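Local atomic coordinates of 11R-lipoxygenase (Gersemia fruticosa, PDB entry 3VF1), a protein that probably inserts molecular oxygen into polyunsaturated fatty acids at a non-heme iron centre, as a calcium-dependent lipoxygenase. Residues Gln388-Leu393 / Val458-Lys463; Ala382-His387 / Lys448-Gly453; Pro267-Arg272 / Thr309-Leu314. One frame throughout, in Å; residues are numbered along the deposited sequence.

Contact 1: Gln388-Leu393 / Val458-Lys463; sequences QMITHL and VTLMQK. With FE2 (Fe (II) ion), chain E.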
loop_
_atom_site.group_PDB
_atom_site.type_symbol
_atom_site.label_atom_id
_atom_site.label_comp_id
_atom_site.label_asym_id
_atom_site.label_seq_id
_atom_site.Cartn_x
_atom_site.Cartn_y
_atom_site.Cartn_z
ATOM N N GLN A 388 9.595 7.411 3.671
ATOM C CA GLN A 388 9.926 5.994 3.601
ATOM C C GLN A 388 9.354 5.206 4.775
ATOM O O GLN A 388 8.728 4.166 4.584
ATOM C CB GLN A 388 11.442 5.804 3.549
ATOM C CG GLN A 388 12.077 6.251 2.245
ATOM C CD GLN A 388 11.610 5.428 1.057
ATOM O OE1 GLN A 388 11.187 4.281 1.208
ATOM N NE2 GLN A 388 11.682 6.012 -0.132
ATOM N N MET A 389 9.567 5.705 5.987
ATOM C CA MET A 389 9.211 4.956 7.186
ATOM C C MET A 389 7.766 5.173 7.631
ATOM O O MET A 389 7.096 4.230 8.049
ATOM C CB MET A 389 10.162 5.313 8.330
ATOM C CG MET A 389 11.632 5.106 7.998
ATOM S SD MET A 389 11.948 3.520 7.192
ATOM C CE MET A 389 11.210 2.380 8.358
ATOM N N ILE A 390 7.283 6.408 7.540
ATOM C CA ILE A 390 5.952 6.733 8.049
ATOM C C ILE A 390 4.884 6.704 6.960
ATOM O O ILE A 390 3.896 5.977 7.073
ATOM C CB ILE A 390 5.935 8.110 8.745
ATOM C CG1 ILE A 390 6.753 8.049 10.037
ATOM C CG2 ILE A 390 4.505 8.542 9.044
ATOM C CD1 ILE A 390 6.851 9.369 10.775
ATOM N N THR A 391 5.080 7.492 5.909
ATOM C CA THR A 391 4.077 7.613 4.857
ATOM C C THR A 391 3.886 6.307 4.094
ATOM O O THR A 391 2.762 5.938 3.757
ATOM C CB THR A 391 4.443 8.718 3.853
ATOM O OG1 THR A 391 4.595 9.962 4.546
ATOM C CG2 THR A 391 3.361 8.854 2.787
ATOM N N HIS A 392 4.982 5.609 3.818
ATOM C CA HIS A 392 4.909 4.393 3.015
ATOM C C HIS A 392 4.781 3.133 3.861
ATOM O O HIS A 392 3.725 2.509 3.890
ATOM C CB HIS A 392 6.122 4.277 2.093
ATOM C CG HIS A 392 6.122 3.039 1.251
ATOM N ND1 HIS A 392 7.216 2.210 1.143
ATOM C CD2 HIS A 392 5.153 2.485 0.483
ATOM C CE1 HIS A 392 6.927 1.201 0.342
ATOM N NE2 HIS A 392 5.680 1.343 -0.073
ATOM N N LEU A 393 5.851 2.758 4.551
ATOM C CA LEU A 393 5.874 1.487 5.273
ATOM C C LEU A 393 4.824 1.412 6.382
ATOM O O LEU A 393 3.985 0.515 6.381
ATOM C CB LEU A 393 7.272 1.213 5.833
ATOM C CG LEU A 393 8.325 0.892 4.768
ATOM C CD1 LEU A 393 9.706 0.731 5.390
ATOM C CD2 LEU A 393 7.944 -0.362 3.993
ATOM N N VAL A 458 13.114 2.191 12.706
ATOM C CA VAL A 458 12.027 1.525 13.413
ATOM C C VAL A 458 11.476 2.443 14.495
ATOM O O VAL A 458 10.270 2.503 14.720
ATOM C CB VAL A 458 12.489 0.209 14.068
ATOM C CG1 VAL A 458 11.344 -0.425 14.843
ATOM C CG2 VAL A 458 13.017 -0.751 13.016
ATOM N N THR A 459 12.373 3.161 15.160
ATOM C CA THR A 459 11.990 4.076 16.227
ATOM C C THR A 459 11.099 5.196 15.697
ATOM O O THR A 459 10.211 5.673 16.401
ATOM C CB THR A 459 13.232 4.692 16.900
ATOM O OG1 THR A 459 14.083 3.648 17.386
ATOM C CG2 THR A 459 12.830 5.595 18.057
ATOM N N LEU A 460 11.335 5.612 14.455
ATOM C CA LEU A 460 10.533 6.664 13.840
ATOM C C LEU A 460 9.103 6.186 13.612
ATOM O O LEU A 460 8.148 6.937 13.807
ATOM C CB LEU A 460 11.153 7.108 12.512
ATOM C CG LEU A 460 10.387 8.195 11.753
ATOM C CD1 LEU A 460 10.191 9.429 12.618
ATOM C CD2 LEU A 460 11.113 8.552 10.467
ATOM N N MET A 461 8.962 4.932 13.193
ATOM C CA MET A 461 7.645 4.342 12.998
ATOM C C MET A 461 6.909 4.235 14.327
ATOM O O MET A 461 5.737 4.595 14.431
ATOM C CB MET A 461 7.770 2.957 12.366
ATOM C CG MET A 461 8.285 2.977 10.939
ATOM S SD MET A 461 7.948 1.444 10.060
ATOM C CE MET A 461 8.909 0.278 11.025
ATOM N N GLN A 462 7.609 3.739 15.340
ATOM C CA GLN A 462 7.031 3.580 16.666
ATOM C C GLN A 462 6.567 4.919 17.218
ATOM O O GLN A 462 5.548 5.002 17.903
ATOM C CB GLN A 462 8.049 2.954 17.615
ATOM C CG GLN A 462 8.416 1.522 17.267
ATOM C CD GLN A 462 9.504 0.964 18.160
ATOM O OE1 GLN A 462 10.474 1.653 18.478
ATOM N NE2 GLN A 462 9.347 -0.289 18.575
ATOM N N LYS A 463 7.320 5.971 16.915
ATOM C CA LYS A 463 7.009 7.297 17.430
ATOM C C LYS A 463 5.729 7.846 16.809
ATOM O O LYS A 463 4.941 8.508 17.484
ATOM C CB LYS A 463 8.172 8.256 17.174
ATOM C CG LYS A 463 8.028 9.591 17.883
ATOM C CD LYS A 463 9.278 10.444 17.733
ATOM C CE LYS A 463 9.142 11.759 18.483
ATOM N NZ LYS A 463 10.327 12.637 18.296
HETATM FE FE FE2 E . 4.924 -0.584 -1.030
HETATM O O HOH W 1 7.018 -1.048 -1.983
#

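Contact 2: Ala382-His387 / Lys448-Gly453; sequences ADTQYH and KVLSIG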
loop_
_atom_site.group_PDB
_atom_site.type_symbol
_atom_site.label_atom_id
_atom_site.label_comp_id
_atom_site.label_asym_id
_atom_site.label_seq_id
_atom_site.Cartn_x
_atom_site.Cartn_y
_atom_site.Cartn_z
ATOM N N ALA A 382 15.081 15.308 5.254
ATOM C CA ALA A 382 14.197 15.044 6.379
ATOM C C ALA A 382 12.889 14.436 5.883
ATOM O O ALA A 382 12.369 13.481 6.469
ATOM C CB ALA A 382 13.925 16.323 7.151
ATOM N N ASP A 383 12.361 14.992 4.796
ATOM C CA ASP A 383 11.095 14.532 4.239
ATOM C C ASP A 383 11.203 13.092 3.752
ATOM O O ASP A 383 10.245 12.326 3.847
ATOM C CB ASP A 383 10.656 15.445 3.091
ATOM C CG ASP A 383 9.293 15.072 2.539
ATOM O OD1 ASP A 383 8.273 15.477 3.139
ATOM O OD2 ASP A 383 9.243 14.374 1.503
ATOM N N THR A 384 12.370 12.728 3.234
ATOM C CA THR A 384 12.605 11.367 2.762
ATOM C C THR A 384 12.495 10.372 3.910
ATOM O O THR A 384 11.892 9.310 3.764
ATOM C CB THR A 384 13.993 11.222 2.111
ATOM O OG1 THR A 384 14.063 12.049 0.943
ATOM C CG2 THR A 384 14.253 9.772 1.724
ATOM N N GLN A 385 13.082 10.721 5.051
ATOM C CA GLN A 385 13.010 9.870 6.232
ATOM C C GLN A 385 11.545 9.635 6.562
ATOM O O GLN A 385 11.114 8.506 6.798
ATOM C CB GLN A 385 13.700 10.522 7.438
ATOM C CG GLN A 385 15.056 11.155 7.161
ATOM C CD GLN A 385 16.041 10.193 6.530
ATOM O OE1 GLN A 385 16.424 9.194 7.137
ATOM N NE2 GLN A 385 16.460 10.492 5.303
ATOM N N TYR A 386 10.783 10.724 6.569
ATOM C CA TYR A 386 9.364 10.685 6.889
ATOM C C TYR A 386 8.601 9.828 5.882
ATOM O O TYR A 386 7.792 8.986 6.261
ATOM C CB TYR A 386 8.801 12.107 6.899
ATOM C CG TYR A 386 7.416 12.229 7.493
ATOM C CD1 TYR A 386 6.297 11.783 6.800
ATOM C CD2 TYR A 386 7.224 12.807 8.741
ATOM C CE1 TYR A 386 5.028 11.900 7.338
ATOM C CE2 TYR A 386 5.961 12.928 9.288
ATOM C CZ TYR A 386 4.867 12.473 8.581
ATOM O OH TYR A 386 3.609 12.592 9.122
ATOM N N HIS A 387 8.868 10.039 4.597
ATOM C CA HIS A 387 8.128 9.343 3.549
ATOM C C HIS A 387 8.339 7.834 3.586
ATOM O O HIS A 387 7.381 7.066 3.531
ATOM C CB HIS A 387 8.522 9.862 2.168
ATOM C CG HIS A 387 8.056 8.985 1.048
ATOM N ND1 HIS A 387 8.914 8.189 0.321
ATOM C CD2 HIS A 387 6.820 8.763 0.546
ATOM C CE1 HIS A 387 8.228 7.524 -0.590
ATOM N NE2 HIS A 387 6.954 7.853 -0.475
ATOM N N LYS A 448 20.368 0.711 4.738
ATOM C CA LYS A 448 21.508 0.989 3.864
ATOM C C LYS A 448 21.450 2.351 3.164
ATOM O O LYS A 448 22.467 2.826 2.660
ATOM C CB LYS A 448 21.640 -0.104 2.799
ATOM C CG LYS A 448 21.955 -1.489 3.339
ATOM C CD LYS A 448 22.354 -2.432 2.214
ATOM C CE LYS A 448 22.582 -3.852 2.709
ATOM N NZ LYS A 448 21.305 -4.563 2.989
ATOM N N VAL A 449 20.274 2.974 3.122
ATOM C CA VAL A 449 20.105 4.203 2.343
ATOM C C VAL A 449 19.669 5.420 3.165
ATOM O O VAL A 449 19.899 6.556 2.757
ATOM C CB VAL A 449 19.087 4.000 1.199
ATOM C CG1 VAL A 449 19.485 2.808 0.344
ATOM C CG2 VAL A 449 17.681 3.822 1.750
ATOM N N LEU A 450 19.036 5.186 4.309
ATOM C CA LEU A 450 18.549 6.277 5.143
ATOM C C LEU A 450 19.587 6.684 6.181
ATOM O O LEU A 450 20.309 5.840 6.708
ATOM C CB LEU A 450 17.260 5.866 5.855
ATOM C CG LEU A 450 16.052 5.570 4.967
ATOM C CD1 LEU A 450 14.877 5.137 5.826
ATOM C CD2 LEU A 450 15.690 6.784 4.124
ATOM N N SER A 451 19.656 7.979 6.477
ATOM C CA SER A 451 20.590 8.466 7.486
ATOM C C SER A 451 20.130 8.081 8.888
ATOM O O SER A 451 20.944 7.979 9.805
ATOM C CB SER A 451 20.783 9.980 7.375
ATOM O OG SER A 451 19.568 10.675 7.563
ATOM N N ILE A 452 18.827 7.861 9.056
ATOM C CA ILE A 452 18.311 7.369 10.333
ATOM C C ILE A 452 18.435 5.852 10.411
ATOM O O ILE A 452 17.950 5.231 11.355
ATOM C CB ILE A 452 16.839 7.775 10.584
ATOM C CG1 ILE A 452 15.900 7.083 9.591
ATOM C CG2 ILE A 452 16.692 9.291 10.525
ATOM C CD1 ILE A 452 14.435 7.337 9.865
ATOM N N GLY A 453 19.083 5.260 9.412
ATOM C CA GLY A 453 19.398 3.845 9.450
ATOM C C GLY A 453 20.303 3.559 10.631
ATOM O O GLY A 453 20.930 4.468 11.174
#

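Contact 3: Pro267-Arg272 / Thr309-Leu314; sequences PEVIRR and TDYKIL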
loop_
_atom_site.group_PDB
_atom_site.type_symbol
_atom_site.label_atom_id
_atom_site.label_comp_id
_atom_site.label_asym_id
_atom_site.label_seq_id
_atom_site.Cartn_x
_atom_site.Cartn_y
_atom_site.Cartn_z
ATOM N N PRO A 267 2.708 13.781 0.232
ATOM C CA PRO A 267 1.853 14.961 0.396
ATOM C C PRO A 267 1.149 14.998 1.752
ATOM O O PRO A 267 0.046 15.535 1.845
ATOM C CB PRO A 267 0.827 14.776 -0.718
ATOM C CG PRO A 267 0.646 13.286 -0.786
ATOM C CD PRO A 267 1.974 12.665 -0.391
ATOM N N GLU A 268 1.781 14.448 2.786
ATOM C CA GLU A 268 1.129 14.291 4.084
ATOM C C GLU A 268 1.566 15.306 5.139
ATOM O O GLU A 268 1.023 15.318 6.243
ATOM C CB GLU A 268 1.392 12.885 4.629
ATOM C CG GLU A 268 0.612 11.783 3.934
ATOM C CD GLU A 268 0.668 10.471 4.699
ATOM O OE1 GLU A 268 1.648 10.259 5.450
ATOM O OE2 GLU A 268 -0.272 9.658 4.559
ATOM N N VAL A 269 2.537 16.151 4.814
ATOM C CA VAL A 269 3.167 16.986 5.834
ATOM C C VAL A 269 2.752 18.456 5.782
ATOM O O VAL A 269 2.398 19.037 6.806
ATOM C CB VAL A 269 4.702 16.898 5.748
ATOM C CG1 VAL A 269 5.341 17.717 6.860
ATOM C CG2 VAL A 269 5.150 15.447 5.833
ATOM N N ILE A 270 2.798 19.058 4.600
ATOM C CA ILE A 270 2.538 20.488 4.478
ATOM C C ILE A 270 1.133 20.842 4.955
ATOM O O ILE A 270 0.188 20.082 4.748
ATOM C CB ILE A 270 2.725 20.981 3.032
ATOM C CG1 ILE A 270 2.690 22.510 2.987
ATOM C CG2 ILE A 270 1.653 20.393 2.121
ATOM C CD1 ILE A 270 3.223 23.094 1.695
ATOM N N ARG A 271 1.003 21.998 5.598
ATOM C CA ARG A 271 -0.292 22.459 6.082
ATOM C C ARG A 271 -0.317 23.973 6.248
ATOM O O ARG A 271 0.723 24.605 6.420
ATOM C CB ARG A 271 -0.630 21.796 7.416
ATOM C CG ARG A 271 0.250 22.230 8.572
ATOM C CD ARG A 271 -0.125 21.489 9.838
ATOM N NE ARG A 271 -1.544 21.653 10.145
ATOM C CZ ARG A 271 -2.282 20.769 10.813
ATOM N NH1 ARG A 271 -1.747 19.637 11.255
ATOM N NH2 ARG A 271 -3.565 21.017 11.035
ATOM N N ARG A 272 -1.514 24.550 6.193
ATOM C CA ARG A 272 -1.673 25.987 6.368
ATOM C C ARG A 272 -1.144 26.420 7.729
ATOM O O ARG A 272 -1.301 25.711 8.720
ATOM C CB ARG A 272 -3.141 26.390 6.223
ATOM C CG ARG A 272 -3.408 27.847 6.569
ATOM C CD ARG A 272 -4.863 28.231 6.344
ATOM N NE ARG A 272 -5.132 29.592 6.799
ATOM C CZ ARG A 272 -6.274 30.244 6.598
ATOM N NH1 ARG A 272 -7.271 29.665 5.941
ATOM N NH2 ARG A 272 -6.418 31.482 7.052
ATOM N N THR A 309 6.008 23.090 6.720
ATOM C CA THR A 309 6.334 21.678 6.878
ATOM C C THR A 309 7.246 21.501 8.087
ATOM O O THR A 309 8.442 21.788 8.018
ATOM C CB THR A 309 7.045 21.108 5.632
ATOM O OG1 THR A 309 8.246 21.845 5.378
ATOM C CG2 THR A 309 6.141 21.181 4.410
ATOM N N ASP A 310 6.675 21.029 9.192
ATOM C CA ASP A 310 7.413 20.882 10.441
ATOM C C ASP A 310 7.771 19.420 10.691
ATOM O O ASP A 310 6.888 18.575 10.833
ATOM C CB ASP A 310 6.573 21.416 11.604
ATOM C CG ASP A 310 7.314 21.381 12.930
ATOM O OD1 ASP A 310 8.340 20.674 13.027
ATOM O OD2 ASP A 310 6.866 22.057 13.880
ATOM N N TYR A 311 9.068 19.133 10.756
ATOM C CA TYR A 311 9.543 17.767 10.965
ATOM C C TYR A 311 10.042 17.553 12.391
ATOM O O TYR A 311 11.067 16.912 12.621
ATOM C CB TYR A 311 10.636 17.437 9.949
ATOM C CG TYR A 311 10.119 17.459 8.532
ATOM C CD1 TYR A 311 10.056 18.646 7.814
ATOM C CD2 TYR A 311 9.667 16.298 7.921
ATOM C CE1 TYR A 311 9.569 18.672 6.524
ATOM C CE2 TYR A 311 9.180 16.315 6.633
ATOM C CZ TYR A 311 9.131 17.504 5.939
ATOM O OH TYR A 311 8.643 17.521 4.654
ATOM N N LYS A 312 9.293 18.093 13.347
ATOM C CA LYS A 312 9.601 17.934 14.761
ATOM C C LYS A 312 9.760 16.467 15.153
ATOM O O LYS A 312 10.524 16.140 16.056
ATOM C CB LYS A 312 8.493 18.566 15.604
ATOM C CG LYS A 312 8.690 18.418 17.100
ATOM C CD LYS A 312 7.628 19.180 17.875
ATOM C CE LYS A 312 7.889 19.135 19.372
ATOM N NZ LYS A 312 6.923 19.978 20.131
ATOM N N ILE A 313 9.033 15.586 14.474
ATOM C CA ILE A 313 9.004 14.176 14.850
ATOM C C ILE A 313 10.380 13.512 14.754
ATOM O O ILE A 313 10.626 12.493 15.395
ATOM C CB ILE A 313 7.989 13.382 13.996
ATOM C CG1 ILE A 313 7.782 11.987 14.587
ATOM C CG2 ILE A 313 8.452 13.294 12.545
ATOM C CD1 ILE A 313 6.609 11.238 13.993
ATOM N N LEU A 314 11.275 14.094 13.962
ATOM C CA LEU A 314 12.621 13.548 13.814
ATOM C C LEU A 314 13.481 13.808 15.047
ATOM O O LEU A 314 14.569 13.250 15.186
ATOM C CB LEU A 314 13.301 14.132 12.576
ATOM C CG LEU A 314 12.809 13.572 11.240
ATOM C CD1 LEU A 314 13.384 14.365 10.077
ATOM C CD2 LEU A 314 13.175 12.102 11.119
HETATM O O HOH W 2 3.719 20.357 8.778
#

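Contact 1: Gln388-Leu393 / Val458-Lys463
Met-389 reaches from helix 369-410 into the groove between Leu-460 and Met-461 of helix 456-465; the two segment axes approach to 8.9 Å at 59°. Its CB lies 4.0 Å from Leu-460 CD2 and equally far from Met-461 CG. Beyond CG the chain doubles back, with bends at both chi2 (-46°) and chi3, and this curl carries the terminal CE to Met-461, 3.8 Å from its SD. Met-461 also touches the backbone of the partner helix, its CG 3.4 Å from Met-389 O. Alongside, Ile-390 meets Leu-460 nearly at right angles, CD1 to CD1 at 3.8 Å, while Leu-393 CB rests more loosely on Met-461 SD.

The first helix widens into a pi turn, marked by the bond from Leu-393 N to Gln-388 O (3.2 Å). On that turn His-392 takes no part in the packing and instead binds the iron through NE2 at 2.3 Å; His-397, His-575, Asn-579 and the C-terminal carboxylate of Ile-698 complete the protein ligands. Side chain meets side chain only through buried apolar groups, though Met-461 also rests on Met-389 O; this is consistent with close fit and water exclusion, rather than directional bonds, holding the helices together.

Contact 2: Ala382-His387 / Lys448-Gly453
Gln-385 and Leu-450 mark the closest backbone approach, their CA atoms 6.7 Å apart. One partner, 382-387, is regular helix, with His-387 N bonded to Asp-383 O. The other leaves the end of a weakly bonded helix and folds into a type I beta turn from Leu-450 to Gly-453, closed by Gly-453 N to Leu-450 O at 3.0 Å. A glycine suits the last position, since a CB there would fall only 2.9 Å from Leu-450 O.

Gln-385 carries most of the contact. Its chain kinks at chi2 (-55°), bringing the amide across to the turn. OE1 accepts a weak hydrogen bond from Ile-452 N, 3.4 Å long with an N-H...O angle of 155°, and has Ile-452 CG1 at 3.3 Å, Ser-451 OG at 3.5 Å and Leu-450 CB at 3.7 Å around it. The other end of the amide is held elsewhere, NE2 donating to Thr-594 O and Cys-381 O, so the amide is held mainly through NE2, with the weak OE1 bond consistent with the same orientation.

In the helical lipoxygenase domain this places the connection between helices 445-449 and 456-465 against the long helix 369-410, about two turns before the iron ligand His-392. Shortening Gln-385 to an alanine is likely to leave Ile-452 N and Thr-594 O without this partner and to open a gap beside Leu-450 and Ile-452.

Gln-385 and Ile-452 run past each other in opposite directions, the methylenes of the glutamine lying along the isoleucine branches. One residue earlier, Thr-384 turns its methyl to the turn, CG2 to Leu-450 CD2 at 4.1 Å, while its hydroxyl is engaged with Ser-592, Pro-593 O and Arg-380 O. Arg-327 also holds the turn, its NH1 bonding to Leu-450 O.

Contact 3: Pro267-Arg272 / Thr309-Leu314
Val-269 opens the contact, just ahead of the short edge strand 271-272 of a five-stranded antiparallel sheet in which strand 306-310 is the next neighbour. With CG1 opposite the backbone N (chi1 -177°), the valine lays this methyl over one face of the Tyr-311 ring, 3.9 Å from CZ; the two side chains meet at about a right angle. The same methyl reaches back to Thr-309 CB at 4.0 Å, so one methyl touches both threonine and tyrosine. On the backbone side, water 2 bridges the segments: it donates to Val-269 O at 2.7 Å and accepts from Asp-310 N at 3.1 Å, linking the two segments, which share no direct hydrogen bond.

Ile-270 comes next, its CA 4.6 Å from that of Thr-309, the closest pair of CA atoms here. Thr-309 CG2 sits against it, 3.7 Å from both CA and CB of the isoleucine. At Arg-271 direct sheet pairing takes over, through backbone bonding to Ile-308, while Thr-309 is bonded in turn to Gly-334 of strand 333-338; Phe-261 of helix 254-263 packs on both Thr-309 and Tyr-311. Past the strand, the chain bends into a 3-10 segment, and in this bend Lys-312 N makes a weak bond to Asp-310 OD1, 2.8 Å long but bent, 127° at the hydrogen, the same oxygen being bonded to Gln-353 NE2.

In the fold
Contacts 1 and 2 lie on adjoining segments of helix 369-410, their centres 10 Å apart, and interlock where Met-389 SD meets Leu-450 CD1 at 3.6 Å. Contact 3, 14 Å from contact 1 and 15 Å from contact 2 between centres, brings the small sheet to the same helix. Tyr-311 OH and Asp-383 OD1 are 2.6 Å apart, a probable hydrogen bond to contact 2. Two further probable bonds reach contact 1: Thr-391 OG1 with Glu-268 OE1 at 3.1 Å, and Lys-463 NZ with Ile-313 O at 2.9 Å. Only contact 1 holds an iron ligand; the side chain of Leu-450 in contact 2 remains about 13 Å from the metal.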